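Local coordinates for oxalate-binding protein (Thermotoga maritima, PDB 1O4T) that binds oxalate at a manganese site inside a homodimeric cupin and is probably an oxalate decarboxylase, at residues A[21-26]-A[44-49]; A[33-38]-A[68-73]; A[57-62]-A[125-130]; A[80-85]-A[104-109]. All coordinates share one frame; numbering follows the deposited sequence.

Interaction 1: residues A[21-26]-A[44-49]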
loop_
_atom_site.group_PDB
_atom_site.type_symbol
_atom_site.label_atom_id
_atom_site.label_comp_id
_atom_site.label_asym_id
_atom_site.label_seq_id
_atom_site.Cartn_x
_atom_site.Cartn_y
_atom_site.Cartn_z
ATOM N N VAL A 21 8.168 5.486 8.923
ATOM C CA VAL A 21 9.231 4.531 8.605
ATOM C C VAL A 21 9.682 4.822 7.175
ATOM O O VAL A 21 8.881 4.732 6.244
ATOM C CB VAL A 21 8.698 3.083 8.668
ATOM C CG1 VAL A 21 9.767 2.060 8.206
ATOM C CG2 VAL A 21 8.151 2.771 10.064
ATOM N N ARG A 22 10.952 5.200 7.008
ATOM C CA ARG A 22 11.512 5.437 5.673
ATOM C C ARG A 22 11.959 4.121 5.004
ATOM O O ARG A 22 12.994 3.561 5.369
ATOM C CB ARG A 22 12.674 6.435 5.697
ATOM C CG ARG A 22 13.224 6.760 4.293
ATOM C CD ARG A 22 13.765 8.182 4.119
ATOM N NE ARG A 22 12.705 9.208 4.197
ATOM C CZ ARG A 22 12.945 10.513 4.282
ATOM N NH1 ARG A 22 11.948 11.368 4.356
ATOM N NH2 ARG A 22 14.189 10.977 4.305
ATOM N N SER A 23 11.138 3.610 4.065
ATOM C CA SER A 23 11.403 2.334 3.344
ATOM C C SER A 23 12.872 2.310 2.962
ATOM O O SER A 23 13.608 1.350 3.209
ATOM C CB SER A 23 10.589 2.204 2.009
ATOM O OG SER A 23 9.490 1.282 2.074
ATOM N N SER A 24 13.272 3.403 2.336
ATOM C CA SER A 24 14.619 3.556 1.817
ATOM C C SER A 24 15.649 3.102 2.869
ATOM O O SER A 24 16.763 2.672 2.515
ATOM C CB SER A 24 14.801 5.038 1.400
ATOM O OG SER A 24 13.488 5.633 1.128
ATOM N N GLU A 25 15.273 3.161 4.151
ATOM C CA GLU A 25 16.207 2.869 5.241
ATOM C C GLU A 25 15.877 1.608 6.094
ATOM O O GLU A 25 16.247 1.526 7.287
ATOM C CB GLU A 25 16.295 4.106 6.096
ATOM C CG GLU A 25 16.787 5.292 5.285
ATOM C CD GLU A 25 16.812 6.591 6.076
ATOM O OE1 GLU A 25 16.143 6.689 7.140
ATOM O OE2 GLU A 25 17.504 7.531 5.626
ATOM N N ILE A 26 15.218 0.624 5.466
ATOM C CA ILE A 26 14.962 -0.683 6.071
ATOM C C ILE A 26 15.792 -1.687 5.291
ATOM O O ILE A 26 15.739 -1.716 4.057
ATOM C CB ILE A 26 13.480 -1.089 5.933
ATOM C CG1 ILE A 26 12.534 -0.148 6.701
ATOM C CG2 ILE A 26 13.287 -2.565 6.345
ATOM C CD1 ILE A 26 12.260 -0.501 8.139
ATOM N N ALA A 44 11.264 -6.254 2.460
ATOM C CA ALA A 44 11.439 -5.234 3.500
ATOM C C ALA A 44 10.170 -5.152 4.333
ATOM O O ALA A 44 9.128 -4.706 3.837
ATOM C CB ALA A 44 11.755 -3.880 2.854
ATOM N N HIS A 45 10.244 -5.558 5.601
ATOM C CA HIS A 45 9.093 -5.486 6.492
ATOM C C HIS A 45 8.971 -4.049 7.003
ATOM O O HIS A 45 9.906 -3.497 7.567
ATOM C CB HIS A 45 9.210 -6.434 7.665
ATOM C CG HIS A 45 9.547 -7.839 7.290
ATOM N ND1 HIS A 45 8.623 -8.864 7.351
ATOM C CD2 HIS A 45 10.710 -8.393 6.856
ATOM C CE1 HIS A 45 9.206 -9.990 6.972
ATOM N NE2 HIS A 45 10.468 -9.729 6.657
ATOM N N LEU A 46 7.818 -3.441 6.790
ATOM C CA LEU A 46 7.648 -2.014 7.058
ATOM C C LEU A 46 6.942 -1.749 8.394
ATOM O O LEU A 46 7.303 -0.807 9.108
ATOM C CB LEU A 46 6.908 -1.367 5.895
ATOM C CG LEU A 46 7.601 -1.609 4.579
ATOM C CD1 LEU A 46 6.821 -0.882 3.508
ATOM C CD2 LEU A 46 9.049 -1.192 4.587
ATOM N N LEU A 47 5.972 -2.597 8.731
ATOM C CA LEU A 47 5.301 -2.570 10.030
ATOM C C LEU A 47 5.093 -3.958 10.550
ATOM O O LEU A 47 4.745 -4.859 9.795
ATOM C CB LEU A 47 3.937 -1.941 9.899
ATOM C CG LEU A 47 3.894 -0.489 9.473
ATOM C CD1 LEU A 47 2.454 -0.135 9.017
ATOM C CD2 LEU A 47 4.399 0.478 10.525
ATOM N N SER A 48 5.278 -4.131 11.844
ATOM C CA SER A 48 5.049 -5.414 12.473
ATOM C C SER A 48 3.553 -5.666 12.680
ATOM O O SER A 48 2.722 -4.746 12.630
ATOM C CB SER A 48 5.784 -5.495 13.809
ATOM O OG SER A 48 5.130 -4.740 14.812
ATOM N N LYS A 49 3.230 -6.932 12.923
ATOM C CA LYS A 49 1.864 -7.355 13.152
ATOM C C LYS A 49 1.371 -6.783 14.490
ATOM O O LYS A 49 0.216 -6.357 14.602
ATOM C CB LYS A 49 1.791 -8.894 13.087
ATOM C CG LYS A 49 0.595 -9.539 13.771
ATOM C CD LYS A 49 0.652 -11.078 13.749
ATOM C CE LYS A 49 -0.370 -11.636 14.719
ATOM N NZ LYS A 49 -0.545 -13.091 14.613
#

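Interaction 2: residues A[33-38]-A[68-73]. With MN (manganese (II) ion), chain C; OXL (oxalate ion), chain D.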
loop_
_atom_site.group_PDB
_atom_site.type_symbol
_atom_site.label_atom_id
_atom_site.label_comp_id
_atom_site.label_asym_id
_atom_site.label_seq_id
_atom_site.Cartn_x
_atom_site.Cartn_y
_atom_site.Cartn_z
ATOM N N ASN A 33 14.101 -18.673 -3.752
ATOM C CA ASN A 33 12.994 -19.575 -4.062
ATOM C C ASN A 33 11.802 -19.386 -3.134
ATOM O O ASN A 33 11.263 -20.334 -2.577
ATOM C CB ASN A 33 13.486 -21.035 -4.103
ATOM C CG ASN A 33 14.708 -21.189 -4.975
ATOM O OD1 ASN A 33 15.786 -21.545 -4.494
ATOM N ND2 ASN A 33 14.564 -20.871 -6.257
ATOM N N MET A 34 11.376 -18.126 -3.000
ATOM C CA MET A 34 10.345 -17.778 -2.057
ATOM C C MET A 34 9.065 -18.494 -2.460
ATOM O O MET A 34 8.622 -18.379 -3.598
ATOM C CB MET A 34 10.108 -16.272 -2.057
ATOM C CG MET A 34 9.151 -15.852 -0.946
ATOM S SD MET A 34 8.829 -14.149 -0.921
ATOM C CE MET A 34 7.960 -14.181 0.575
ATOM N N ARG A 35 8.482 -19.214 -1.510
ATOM C CA ARG A 35 7.336 -20.082 -1.748
ATOM C C ARG A 35 7.525 -20.994 -2.940
ATOM O O ARG A 35 6.575 -21.276 -3.656
ATOM C CB ARG A 35 6.073 -19.247 -1.923
ATOM C CG ARG A 35 5.799 -18.278 -0.762
ATOM C CD ARG A 35 6.143 -18.816 0.612
ATOM N NE ARG A 35 5.023 -19.532 1.198
ATOM C CZ ARG A 35 4.186 -19.023 2.097
ATOM N NH1 ARG A 35 3.188 -19.774 2.554
ATOM N NH2 ARG A 35 4.336 -17.769 2.538
ATOM N N GLY A 36 8.745 -21.469 -3.147
ATOM C CA GLY A 36 9.058 -22.270 -4.318
ATOM C C GLY A 36 9.186 -21.534 -5.655
ATOM O O GLY A 36 9.111 -22.178 -6.701
ATOM N N GLY A 37 9.392 -20.210 -5.636
ATOM C CA GLY A 37 9.535 -19.426 -6.878
ATOM C C GLY A 37 10.949 -19.443 -7.440
ATOM O O GLY A 37 11.798 -20.174 -6.951
ATOM N N LYS A 38 11.212 -18.635 -8.460
ATOM C CA LYS A 38 12.511 -18.624 -9.156
ATOM C C LYS A 38 13.418 -17.515 -8.635
ATOM O O LYS A 38 12.955 -16.434 -8.269
ATOM C CB LYS A 38 12.317 -18.433 -10.666
ATOM C CG LYS A 38 11.223 -19.333 -11.266
ATOM C CD LYS A 38 11.226 -19.331 -12.786
ATOM C CE LYS A 38 10.561 -18.109 -13.379
ATOM N NZ LYS A 38 10.618 -18.116 -14.911
ATOM N N SER A 68 12.765 -13.384 -11.611
ATOM C CA SER A 68 12.434 -14.000 -10.345
ATOM C C SER A 68 10.914 -14.063 -10.149
ATOM O O SER A 68 10.149 -13.380 -10.858
ATOM C CB SER A 68 13.107 -13.250 -9.188
ATOM O OG SER A 68 12.542 -11.960 -9.046
ATOM N N SER A 69 10.489 -14.870 -9.187
ATOM C CA SER A 69 9.069 -15.024 -8.878
ATOM C C SER A 69 8.870 -15.369 -7.426
ATOM O O SER A 69 9.776 -15.895 -6.773
ATOM C CB SER A 69 8.432 -16.111 -9.734
ATOM O OG SER A 69 8.825 -17.439 -9.360
ATOM N N VAL A 70 7.689 -15.039 -6.903
ATOM C CA VAL A 70 7.183 -15.663 -5.678
ATOM C C VAL A 70 6.314 -16.820 -6.141
ATOM O O VAL A 70 5.443 -16.640 -6.975
ATOM C CB VAL A 70 6.331 -14.718 -4.855
ATOM C CG1 VAL A 70 5.811 -15.414 -3.632
ATOM C CG2 VAL A 70 7.118 -13.474 -4.487
ATOM N N GLY A 71 6.556 -18.004 -5.584
ATOM C CA GLY A 71 5.948 -19.232 -6.053
ATOM C C GLY A 71 4.516 -19.359 -5.626
ATOM O O GLY A 71 4.049 -18.621 -4.766
ATOM N N LEU A 72 3.809 -20.288 -6.258
ATOM C CA LEU A 72 2.401 -20.507 -5.958
ATOM C C LEU A 72 2.235 -20.951 -4.515
ATOM O O LEU A 72 2.924 -21.860 -4.056
ATOM C CB LEU A 72 1.775 -21.527 -6.940
ATOM C CG LEU A 72 0.261 -21.815 -6.876
ATOM C CD1 LEU A 72 -0.539 -20.631 -7.406
ATOM C CD2 LEU A 72 -0.099 -23.073 -7.661
ATOM N N HIS A 73 1.351 -20.258 -3.780
ATOM C CA HIS A 73 1.003 -20.656 -2.433
ATOM C C HIS A 73 -0.389 -20.168 -2.115
ATOM O O HIS A 73 -0.900 -19.241 -2.739
ATOM C CB HIS A 73 1.959 -20.062 -1.401
ATOM C CG HIS A 73 1.984 -18.574 -1.432
ATOM N ND1 HIS A 73 2.517 -17.874 -2.488
ATOM C CD2 HIS A 73 1.466 -17.652 -0.588
ATOM C CE1 HIS A 73 2.363 -16.577 -2.273
ATOM N NE2 HIS A 73 1.744 -16.417 -1.120
HETATM MN MN MN C . 0.823 -14.525 -0.618
HETATM C C1 OXL D . 3.273 -13.207 -0.415
HETATM C C2 OXL D . 3.190 -13.880 0.885
HETATM O O1 OXL D . 4.275 -12.313 -0.543
HETATM O O2 OXL D . 4.239 -13.714 1.712
HETATM O O3 OXL D . 2.450 -13.422 -1.329
HETATM O O4 OXL D . 2.198 -14.529 1.231
HETATM O O HOH W 1 12.137 -16.388 -5.192
HETATM O O HOH W 2 5.266 -22.982 -4.883
#

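Interaction 3: residues A[57-62]-A[125-130]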
loop_
_atom_site.group_PDB
_atom_site.type_symbol
_atom_site.label_atom_id
_atom_site.label_comp_id
_atom_site.label_asym_id
_atom_site.label_seq_id
_atom_site.Cartn_x
_atom_site.Cartn_y
_atom_site.Cartn_z
ATOM N N ARG A 57 -0.885 -9.396 9.308
ATOM C CA ARG A 57 0.323 -10.081 9.691
ATOM C C ARG A 57 1.539 -9.730 8.822
ATOM O O ARG A 57 2.658 -10.117 9.175
ATOM C CB ARG A 57 0.087 -11.599 9.775
ATOM C CG ARG A 57 0.144 -12.378 8.464
ATOM C CD ARG A 57 0.159 -13.907 8.695
ATOM N NE ARG A 57 0.096 -14.692 7.468
ATOM C CZ ARG A 57 1.116 -14.872 6.627
ATOM N NH1 ARG A 57 2.316 -14.358 6.866
ATOM N NH2 ARG A 57 0.938 -15.592 5.542
ATOM N N LEU A 58 1.319 -9.014 7.711
ATOM C CA LEU A 58 2.385 -8.575 6.815
ATOM C C LEU A 58 2.086 -7.212 6.194
ATOM O O LEU A 58 0.995 -6.998 5.681
ATOM C CB LEU A 58 2.549 -9.568 5.650
ATOM C CG LEU A 58 3.734 -9.291 4.705
ATOM C CD1 LEU A 58 5.049 -9.565 5.431
ATOM C CD2 LEU A 58 3.626 -10.137 3.473
ATOM N N PHE A 59 3.078 -6.325 6.207
ATOM C CA PHE A 59 3.027 -5.071 5.478
ATOM C C PHE A 59 4.457 -4.839 4.982
ATOM O O PHE A 59 5.303 -4.361 5.727
ATOM C CB PHE A 59 2.496 -3.918 6.342
ATOM C CG PHE A 59 2.179 -2.676 5.563
ATOM C CD1 PHE A 59 3.191 -1.826 5.154
ATOM C CD2 PHE A 59 0.889 -2.397 5.159
ATOM C CE1 PHE A 59 2.939 -0.683 4.393
ATOM C CE2 PHE A 59 0.618 -1.269 4.368
ATOM C CZ PHE A 59 1.666 -0.409 3.972
ATOM N N ALA A 60 4.733 -5.231 3.730
ATOM C CA ALA A 60 6.087 -5.336 3.243
ATOM C C ALA A 60 6.214 -4.829 1.846
ATOM O O ALA A 60 5.252 -4.842 1.084
ATOM C CB ALA A 60 6.532 -6.764 3.262
ATOM N N ARG A 61 7.419 -4.384 1.520
ATOM C CA ARG A 61 7.773 -4.001 0.160
ATOM C C ARG A 61 8.643 -5.113 -0.436
ATOM O O ARG A 61 9.682 -5.502 0.173
ATOM C CB ARG A 61 8.542 -2.687 0.163
ATOM C CG ARG A 61 8.704 -2.082 -1.195
ATOM C CD ARG A 61 9.567 -0.826 -1.249
ATOM N NE ARG A 61 9.713 -0.399 -2.652
ATOM C CZ ARG A 61 10.121 0.810 -3.051
ATOM N NH1 ARG A 61 10.450 1.748 -2.165
ATOM N NH2 ARG A 61 10.198 1.086 -4.350
ATOM N N MET A 62 8.227 -5.649 -1.584
ATOM C CA MET A 62 8.931 -6.768 -2.208
ATOM C C MET A 62 9.626 -6.221 -3.433
ATOM O O MET A 62 9.070 -5.347 -4.062
ATOM C CB MET A 62 7.939 -7.791 -2.696
ATOM C CG MET A 62 7.005 -8.337 -1.621
ATOM S SD MET A 62 7.903 -9.249 -0.488
ATOM C CE MET A 62 8.728 -10.423 -1.620
ATOM N N GLU A 125 8.673 -4.065 -8.257
ATOM C CA GLU A 125 8.464 -3.887 -6.833
ATOM C C GLU A 125 6.998 -3.705 -6.523
ATOM O O GLU A 125 6.244 -3.140 -7.305
ATOM C CB GLU A 125 9.243 -2.695 -6.343
ATOM C CG GLU A 125 10.688 -2.682 -6.801
ATOM C CD GLU A 125 11.608 -1.873 -5.897
ATOM O OE1 GLU A 125 11.211 -1.608 -4.757
ATOM O OE2 GLU A 125 12.753 -1.551 -6.317
ATOM N N PHE A 126 6.588 -4.181 -5.356
ATOM C CA PHE A 126 5.231 -4.016 -4.934
ATOM C C PHE A 126 5.105 -4.087 -3.423
ATOM O O PHE A 126 5.959 -4.657 -2.711
ATOM C CB PHE A 126 4.326 -5.064 -5.583
ATOM C CG PHE A 126 4.753 -6.499 -5.355
ATOM C CD1 PHE A 126 4.182 -7.255 -4.357
ATOM C CD2 PHE A 126 5.694 -7.094 -6.193
ATOM C CE1 PHE A 126 4.594 -8.583 -4.155
ATOM C CE2 PHE A 126 6.086 -8.409 -6.032
ATOM C CZ PHE A 126 5.519 -9.163 -5.020
ATOM N N LEU A 127 4.014 -3.521 -2.958
ATOM C CA LEU A 127 3.600 -3.627 -1.582
ATOM C C LEU A 127 2.740 -4.841 -1.358
ATOM O O LEU A 127 1.862 -5.108 -2.149
ATOM C CB LEU A 127 2.781 -2.380 -1.274
ATOM C CG LEU A 127 3.149 -1.588 -0.068
ATOM C CD1 LEU A 127 4.608 -1.135 -0.130
ATOM C CD2 LEU A 127 2.126 -0.406 -0.003
ATOM N N ALA A 128 2.956 -5.559 -0.263
ATOM C CA ALA A 128 2.155 -6.746 0.096
ATOM C C ALA A 128 1.598 -6.578 1.491
ATOM O O ALA A 128 2.352 -6.308 2.427
ATOM C CB ALA A 128 2.988 -7.981 0.003
ATOM N N VAL A 129 0.292 -6.769 1.643
ATOM C CA VAL A 129 -0.367 -6.609 2.913
ATOM C C VAL A 129 -1.272 -7.835 3.158
ATOM O O VAL A 129 -2.129 -8.130 2.361
ATOM C CB VAL A 129 -1.267 -5.351 2.940
ATOM C CG1 VAL A 129 -1.654 -5.025 4.368
ATOM C CG2 VAL A 129 -0.537 -4.188 2.339
ATOM N N ILE A 130 -1.084 -8.536 4.261
ATOM C CA ILE A 130 -1.917 -9.695 4.549
ATOM C C ILE A 130 -2.818 -9.318 5.711
ATOM O O ILE A 130 -2.313 -8.933 6.741
ATOM C CB ILE A 130 -1.054 -10.924 4.873
ATOM C CG1 ILE A 130 -0.173 -11.270 3.672
ATOM C CG2 ILE A 130 -1.945 -12.124 5.223
ATOM C CD1 ILE A 130 0.889 -12.382 3.957
#

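Interaction 4: residues A[80-85]-A[104-109]. With MN (manganese (II) ion), chain C; OXL (oxalate ion), chain D.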
loop_
_atom_site.group_PDB
_atom_site.type_symbol
_atom_site.label_atom_id
_atom_site.label_comp_id
_atom_site.label_asym_id
_atom_site.label_seq_id
_atom_site.Cartn_x
_atom_site.Cartn_y
_atom_site.Cartn_z
ATOM N N GLU A 80 -4.749 -11.302 0.932
ATOM C CA GLU A 80 -3.590 -10.490 0.553
ATOM C C GLU A 80 -3.861 -9.537 -0.595
ATOM O O GLU A 80 -4.545 -9.873 -1.548
ATOM C CB GLU A 80 -2.409 -11.391 0.191
ATOM C CG GLU A 80 -1.082 -10.683 0.344
ATOM C CD GLU A 80 0.107 -11.601 0.290
ATOM O OE1 GLU A 80 1.245 -11.108 0.370
ATOM O OE2 GLU A 80 -0.090 -12.802 0.159
ATOM N N ILE A 81 -3.295 -8.345 -0.479
ATOM C CA ILE A 81 -3.351 -7.325 -1.494
ATOM C C ILE A 81 -1.915 -7.025 -1.925
ATOM O O ILE A 81 -1.051 -6.791 -1.100
ATOM C CB ILE A 81 -3.981 -6.026 -0.918
ATOM C CG1 ILE A 81 -5.341 -6.308 -0.272
ATOM C CG2 ILE A 81 -4.072 -4.930 -2.011
ATOM C CD1 ILE A 81 -5.729 -5.208 0.710
ATOM N N TYR A 82 -1.650 -7.032 -3.221
ATOM C CA TYR A 82 -0.463 -6.406 -3.745
ATOM C C TYR A 82 -0.824 -5.057 -4.386
ATOM O O TYR A 82 -1.821 -4.943 -5.116
ATOM C CB TYR A 82 0.148 -7.258 -4.840
ATOM C CG TYR A 82 0.650 -8.657 -4.525
ATOM C CD1 TYR A 82 0.853 -9.571 -5.557
ATOM C CD2 TYR A 82 0.963 -9.064 -3.224
ATOM C CE1 TYR A 82 1.366 -10.815 -5.312
ATOM C CE2 TYR A 82 1.477 -10.301 -2.977
ATOM C CZ TYR A 82 1.670 -11.193 -4.018
ATOM O OH TYR A 82 2.168 -12.470 -3.737
ATOM N N TYR A 83 -0.020 -4.026 -4.119
ATOM C CA TYR A 83 -0.024 -2.803 -4.923
ATOM C C TYR A 83 1.313 -2.699 -5.693
ATOM O O TYR A 83 2.412 -2.603 -5.115
ATOM C CB TYR A 83 -0.286 -1.566 -4.061
ATOM C CG TYR A 83 -0.410 -0.321 -4.912
ATOM C CD1 TYR A 83 -1.647 0.121 -5.348
ATOM C CD2 TYR A 83 0.701 0.385 -5.297
ATOM C CE1 TYR A 83 -1.776 1.238 -6.198
ATOM C CE2 TYR A 83 0.601 1.524 -6.128
ATOM C CZ TYR A 83 -0.662 1.949 -6.571
ATOM O OH TYR A 83 -0.786 3.046 -7.397
ATOM N N ILE A 84 1.223 -2.745 -7.014
ATOM C CA ILE A 84 2.417 -2.744 -7.847
ATOM C C ILE A 84 2.994 -1.338 -7.917
ATOM O O ILE A 84 2.326 -0.399 -8.386
ATOM C CB ILE A 84 2.105 -3.267 -9.275
ATOM C CG1 ILE A 84 1.315 -4.580 -9.254
ATOM C CG2 ILE A 84 3.409 -3.412 -10.113
ATOM C CD1 ILE A 84 1.951 -5.684 -8.384
ATOM N N LEU A 85 4.254 -1.208 -7.488
ATOM C CA LEU A 85 4.934 0.085 -7.408
ATOM C C LEU A 85 5.825 0.428 -8.606
ATOM O O LEU A 85 5.894 1.598 -8.986
ATOM C CB LEU A 85 5.813 0.151 -6.144
ATOM C CG LEU A 85 5.227 -0.027 -4.761
ATOM C CD1 LEU A 85 6.353 -0.211 -3.777
ATOM C CD2 LEU A 85 4.428 1.164 -4.410
ATOM N N ASP A 104 -1.298 -1.203 -10.478
ATOM C CA ASP A 104 -2.274 -2.295 -10.346
ATOM C C ASP A 104 -2.410 -2.795 -8.913
ATOM O O ASP A 104 -1.431 -2.947 -8.166
ATOM C CB ASP A 104 -1.901 -3.458 -11.259
ATOM C CG ASP A 104 -2.087 -3.145 -12.732
ATOM O OD1 ASP A 104 -2.733 -2.134 -13.142
ATOM O OD2 ASP A 104 -1.578 -3.880 -13.582
ATOM N N VAL A 105 -3.636 -3.093 -8.537
ATOM C CA VAL A 105 -3.921 -3.758 -7.258
ATOM C C VAL A 105 -4.210 -5.217 -7.575
ATOM O O VAL A 105 -5.033 -5.493 -8.437
ATOM C CB VAL A 105 -5.141 -3.145 -6.588
ATOM C CG1 VAL A 105 -5.562 -3.924 -5.334
ATOM C CG2 VAL A 105 -4.880 -1.698 -6.262
ATOM N N CYS A 106 -3.536 -6.136 -6.872
ATOM C CA CYS A 106 -3.827 -7.580 -6.982
ATOM C C CYS A 106 -4.397 -8.053 -5.681
ATOM O O CYS A 106 -3.735 -7.916 -4.649
ATOM C CB CYS A 106 -2.557 -8.358 -7.295
ATOM S SG CYS A 106 -1.622 -7.698 -8.677
ATOM N N PHE A 107 -5.610 -8.587 -5.724
ATOM C CA PHE A 107 -6.353 -9.044 -4.560
ATOM C C PHE A 107 -6.484 -10.563 -4.544
ATOM O O PHE A 107 -7.012 -11.174 -5.498
ATOM C CB PHE A 107 -7.752 -8.427 -4.558
ATOM C CG PHE A 107 -8.535 -8.740 -3.328
ATOM C CD1 PHE A 107 -8.218 -8.127 -2.131
ATOM C CD2 PHE A 107 -9.564 -9.667 -3.351
ATOM C CE1 PHE A 107 -8.930 -8.426 -0.966
ATOM C CE2 PHE A 107 -10.267 -9.977 -2.205
ATOM C CZ PHE A 107 -9.940 -9.379 -1.015
ATOM N N THR A 108 -5.992 -11.187 -3.477
ATOM C CA THR A 108 -6.139 -12.641 -3.299
ATOM C C THR A 108 -6.947 -12.941 -2.054
ATOM O O THR A 108 -6.587 -12.534 -0.961
ATOM C CB THR A 108 -4.781 -13.315 -3.200
ATOM O OG1 THR A 108 -4.086 -13.150 -4.425
ATOM C CG2 THR A 108 -4.919 -14.808 -3.089
ATOM N N ASP A 109 -8.043 -13.656 -2.232
ATOM C CA ASP A 109 -9.004 -13.842 -1.165
ATOM C C ASP A 109 -8.682 -15.108 -0.396
ATOM O O ASP A 109 -7.864 -15.933 -0.835
ATOM C CB ASP A 109 -10.422 -13.926 -1.751
ATOM C CG ASP A 109 -11.476 -13.337 -0.833
ATOM O OD1 ASP A 109 -11.244 -13.193 0.394
ATOM O OD2 ASP A 109 -12.578 -12.982 -1.275
HETATM MN MN MN C . 0.823 -14.525 -0.618
HETATM C C1 OXL D . 3.273 -13.207 -0.415
HETATM C C2 OXL D . 3.190 -13.880 0.885
HETATM O O1 OXL D . 4.275 -12.313 -0.543
HETATM O O2 OXL D . 4.239 -13.714 1.712
HETATM O O3 OXL D . 2.450 -13.422 -1.329
HETATM O O4 OXL D . 2.198 -14.529 1.231
#

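Interaction 1: residues A[21-26]-A[44-49]
Leu46 makes the dense part of this contact. Its CG lies beside the backbone N (chi1 -56°), which swings both methyls toward residues 21-26, and its CD2 comes within 3.6 Å of Ser23 OG. Ser23 suits the spot because its small side chain lets the leucine approach closely. Ile26 adds a second contact: its CG1 lies 4.2 Å from Leu46 CD2, while its CG2 reaches the backbone, 3.7 Å from His45 O, and the same CG2 lies 4.0 Å from Ala44 CB. The short alanine allows a branched residue to sit against this strand. No hydrogen bond joins the two segments, so apolar contact and shape carry the association. In the double-stranded beta-helix of the cupin fold, residues 44-45 lie on a strand hydrogen-bonded through its backbone to strand 56-64, whereas residues 21-22 belong to an N-terminal strand that pairs antiparallel with a strand of the second subunit. Packing is looser toward Val21, whose CG2 rests 3.8 Å from Leu46 O and comes no nearer than 4.4 Å to Leu47 CD2. Here the second subunit adds cover, its Val105 packing on Leu46 and its Ile81 on Leu47. On the solvent side, the exposed His45 directs its CB away from residues 21-26, and its imidazole is hydrogen-bonded through NE2 to Glu29.

Interaction 2: residues A[33-38]-A[68-73]
Gly37 and Gly71 bring the loop 33-38 against strand 69-73 with their CA atoms just 3.7 Å apart; a side chain on either would clash with the opposite backbone. Gly71 N donates to Met34 O (2.9 Å), a carbonyl that also accepts from Gly37 N and so fixes the turn, and Ser69 N donates to Lys38 O (3.1 Å). Lys38 N returns a bond to Ser69 OG (2.8 Å), which chi1 of 72° keeps close to the backbone. Replacing Ser69 by an alanine is likely to leave Lys38 N without this acceptor. Lys38 NZ pairs with Glu117. Met34 runs alongside Val70, SD to CG2 4.0 Å. Arg35 makes a CH-pi contact, its CG 4.0 Å from the His73 ring centroid, and its guanidinium, tilted 31° to the ring, has His73 CD2 over one face. His73 ND1 donates in the ring plane to Gly71 O (2.8 Å). That bond within the strand probably sets the ring's rotation, with Arg35 covering one face, as NE2 binds manganese (2.2 Å) in the oxalate pocket.

Interaction 3: residues A[57-62]-A[125-130]
Leu58 to Met62 pair with Ile130 to Phe126 as nearly antiparallel strands (173°), Ala60 N and Ala128 O, for example, lying 2.9 Å apart in a regular run of backbone bonds. They are central strands of the cupin double-stranded beta-helix. Leu58, Ala60, Met62, Phe126, Ala128 and Ile130 share the face turned to the oxalate pocket, where the two alanines keep the middle slim. Leu58 CD2 packs on Ile130 CD1 at 3.6 Å, and Ile130 CD1 also lies over one face of the Arg57 guanidinium, whose NE pairs with Glu78. On the other face, Phe59 and Val129 run side by side, Phe59 CD2 3.6 Å from Val129 CG2; Phe59 continues onto Ile81 of the second subunit. Farther along, Arg61 extends (CG anti to N, chi1 -168°) to form a salt bridge with Glu125, NE to OE1 2.9 Å, the guanidinium and carboxylate planes 50° apart. A leucine in place of Arg61 would probably leave the carboxylate of Glu125 without this positive mate. At the far end of the pocket-side face, Met62 CB makes a CH-pi contact over the face of the Phe126 ring, 3.8 Å from its centroid.

Interaction 4: residues A[80-85]-A[104-109]
Glu80 and Tyr82, paired with Thr108 and Cys106, send their side chains from one face of the sheet to the bound metal and ligand. Glu80 OE2 binds manganese at 2.1 Å, joining His73, His75, His114 and two oxalate oxygens. Its extended chain suits a carboxylate that must span from strand to ion. Tyr82 OH donates to oxalate O3 at 2.6 Å, the oxygen lying near the plane of the ring at its edge. Outside this shell, Tyr82 CB rests on Cys106 CB (3.8 Å), while its ring stacks on His114 and meets Phe126. The backbone sets the register: Thr108 N donates to Glu80 O at 2.7 Å and nearly straight (174°), and Tyr82 N to Cys106 O at 2.7 Å. Thr108 OG1, hydrogen-bonded to Asp93, makes a weak bond to His114 ND1 and so sits in the second shell of the metal. On the other face, Ile81 CG2 packs against Val105 CG1 (3.8 Å); apolar bulk suits Ile81, which also packs on Phe59 of the second subunit, while Tyr83 meets that subunit's Arg61. Oxalate chelates manganese through O3 and O4, and the tyrosine hydroxyl adds a second grip on O3, so both probably set the ligand's orientation.

Interactions 2 and 4 meet at the manganese site from two sheets, His73 NE2 and Glu80 OE2 lying 4.2 Å apart although the contact centres are about 16 Å apart. Interaction 3 stands beside interaction 4 in the same sheet, joined by a probable hydrogen bond from Leu127 N to Tyr83 O (2.8 Å), and Ile130 CG1 backs Glu80 CD at 3.4 Å. It also reaches interaction 2, where Met34 SD touches Met62 CE at 3.8 Å. Interaction 1 lies farther out, its centre about 10 Å from that of interaction 3, joined to it by probable backbone hydrogen bonds, Ala44 N to Arg61 O and Leu46 N to Phe59 O (both 2.9 Å). Interactions 1, 3 and 4 all touch the second subunit, which ties the pocket's sheet to the dimer.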